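Beta-galactosidase (Streptococcus pneumoniae, PDB 4CUA) hydrolyses terminal beta-galactosides as a multi-domain pneumococcal enzyme, of which this calcium-bound module is a carbohydrate-binding domain that probably recognises galactose-containing glycans. Local coordinates at residues G5-I8 and S9-W12. Sequence-based numbering, arbitrary orientation.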
ATOM      1  N   GLY A   5     -11.742  14.575   3.761  1.00 29.09           N
ATOM      2  CA  GLY A   5     -12.414  13.815   4.789  1.00 23.42           C
ATOM      3  C   GLY A   5     -11.474  13.008   5.698  1.00 20.53           C
ATOM      4  O   GLY A   5     -10.270  13.247   5.776  1.00 18.94           O
ATOM      5  N   ALA A   6     -12.071  12.094   6.414  1.00 18.59           N
ATOM      6  CA  ALA A   6     -11.425  11.321   7.464  1.00 18.21           C
ATOM      7  C   ALA A   6     -10.355  10.423   6.802  1.00 16.05           C
ATOM      8  O   ALA A   6     -10.491   9.991   5.665  1.00 15.55           O
ATOM      9  CB  ALA A   6     -12.402  10.414   8.143  1.00 20.75           C
ATOM     10  N   ASN A   7      -9.312  10.222   7.540  1.00 15.22           N
ATOM     11  CA  ASN A   7      -8.221   9.333   7.063  1.00 13.40           C
ATOM     12  C   ASN A   7      -8.627   7.914   7.414  1.00 12.61           C
ATOM     13  O   ASN A   7      -8.663   7.554   8.557  1.00 13.34           O
ATOM     14  CB  ASN A   7      -6.893   9.772   7.719  1.00 13.64           C
ATOM     15  CG  ASN A   7      -5.733   8.889   7.333  1.00 14.14           C
ATOM     16  OD1 ASN A   7      -5.852   7.663   7.376  1.00 14.05           O
ATOM     17  ND2 ASN A   7      -4.607   9.473   7.054  1.00 12.30           N
ATOM     18  N   ILE A   8      -8.844   7.084   6.391  1.00 12.38           N
ATOM     19  CA  ILE A   8      -9.318   5.751   6.543  1.00 11.56           C
ATOM     20  C   ILE A   8      -8.223   4.695   6.301  1.00 11.05           C
ATOM     21  O   ILE A   8      -8.509   3.526   6.315  1.00 10.99           O
ATOM     22  CB  ILE A   8     -10.521   5.501   5.606  1.00 11.71           C
ATOM     23  CG1 ILE A   8     -10.181   5.825   4.182  1.00 11.66           C
ATOM     24  CG2 ILE A   8     -11.740   6.329   6.096  1.00 12.38           C
ATOM     25  CD1 ILE A   8     -11.236   5.404   3.122  1.00 13.29           C
ATOM     26  N   SER A   9      -6.956   5.119   6.251  1.00 10.35           N
ATOM     27  CA  SER A   9      -5.857   4.168   6.221  1.00 10.31           C
ATOM     28  C   SER A   9      -5.019   4.101   7.470  1.00 10.70           C
ATOM     29  O   SER A   9      -4.429   3.063   7.748  1.00 10.39           O
ATOM     30  CB  SER A   9      -4.934   4.523   5.070  1.00  9.71           C
ATOM     31  OG  SER A   9      -4.453   5.824   5.079  1.00  9.13           O
ATOM     32  N   ASP A  10      -4.960   5.188   8.256  1.00  9.76           N
ATOM     33  CA  ASP A  10      -4.156   5.129   9.446  1.00  9.39           C
ATOM     34  C   ASP A  10      -4.478   4.048  10.409  1.00 10.22           C
ATOM     35  O   ASP A  10      -5.675   3.775  10.687  1.00  9.93           O
ATOM     36  CB  ASP A  10      -4.222   6.409  10.295  1.00 10.40           C
ATOM     37  CG  ASP A  10      -3.613   7.625   9.660  1.00 10.73           C
ATOM     38  OD1 ASP A  10      -2.828   7.598   8.693  1.00 10.39           O
ATOM     39  OD2 ASP A  10      -3.929   8.769  10.145  1.00 11.31           O
ATOM     40  N   GLN A  11      -3.487   3.467  11.032  1.00 11.29           N
ATOM     41  CA  GLN A  11      -3.687   2.566  12.141  1.00 12.10           C
ATOM     42  C   GLN A  11      -4.353   3.284  13.303  1.00 12.51           C
ATOM     43  O   GLN A  11      -4.127   4.461  13.526  1.00 13.75           O
ATOM     44  CB  GLN A  11      -2.380   2.045  12.746  1.00 13.74           C
ATOM     45  CG  GLN A  11      -1.609   1.112  11.888  1.00 13.68           C
ATOM     46  CD  GLN A  11      -0.233   0.868  12.496  1.00 13.37           C
ATOM     47  OE1 GLN A  11      -0.095   0.689  13.700  1.00 16.00           O
ATOM     48  NE2 GLN A  11       0.802   0.726  11.646  1.00 11.34           N
ATOM     49  N   TRP A  12      -5.144   2.506  14.037  1.00 12.95           N
ATOM     50  CA  TRP A  12      -5.662   2.938  15.330  1.00 13.93           C
ATOM     51  C   TRP A  12      -5.186   1.975  16.386  1.00 13.55           C
ATOM     52  O   TRP A  12      -5.233   0.755  16.243  1.00 15.32           O
ATOM     53  CB  TRP A  12      -7.195   3.004  15.309  1.00 14.36           C
ATOM     54  CG  TRP A  12      -7.658   4.176  14.650  1.00 13.09           C
ATOM     55  CD1 TRP A  12      -7.805   4.385  13.312  1.00 13.55           C
ATOM     56  CD2 TRP A  12      -7.901   5.441  15.254  1.00 15.21           C
ATOM     57  NE1 TRP A  12      -8.188   5.629  13.071  1.00 13.08           N
ATOM     58  CE2 TRP A  12      -8.223   6.330  14.244  1.00 14.54           C
ATOM     59  CE3 TRP A  12      -7.875   5.889  16.586  1.00 17.24           C
ATOM     60  CZ2 TRP A  12      -8.523   7.661  14.482  1.00 17.26           C
ATOM     61  CZ3 TRP A  12      -8.168   7.203  16.824  1.00 17.55           C
ATOM     62  CH2 TRP A  12      -8.453   8.076  15.805  1.00 16.64           C
TER
HETATM   63  O   HOH W   1      -8.097   5.074  10.017  1.00 11.10           O
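The carboxamide of Asn-7 folds over the next turn of backbone and offers OD1 to two successive amides. Asp-10 N donates to Asn-7 OD1 at 2.8 Å in a nearly straight bond (161°), while Ser-9 N gives Asn-7 OD1 a more bent one at 3.0 Å. The two donors reach Asn-7 OD1 from opposite faces of the amide plane, a grip that limits rotation of the group. Asparagine suits the place because its short chain, with CG anti to the backbone N (chi1 178°), brings an acceptor back over residues i+2 and i+3: an Asx turn, to which a second bond from the i+3 amide is added. The turn lies in the loop ahead of strand 19-22 in this beta-sandwich of the galactose-binding type, where the short Ser-9 has a hydroxyl, OG, that accepts a hydrogen bond from Ile-178 N, just after strand 172-177.

The side chains of Asn-7 and Asp-10 cross at about a right angle, yet the carboxylate and amide planes are only 35° apart, and Asp-10 OD1 lies 3.1 Å from Asn-7 ND2.

A water bridges the backbone, donating to Asn-7 O (2.9 Å) and Asp-10 O (2.8 Å); Trp-12 suits its place through an indole N-H, whose NE1 adds a weak, in-plane bond to that water.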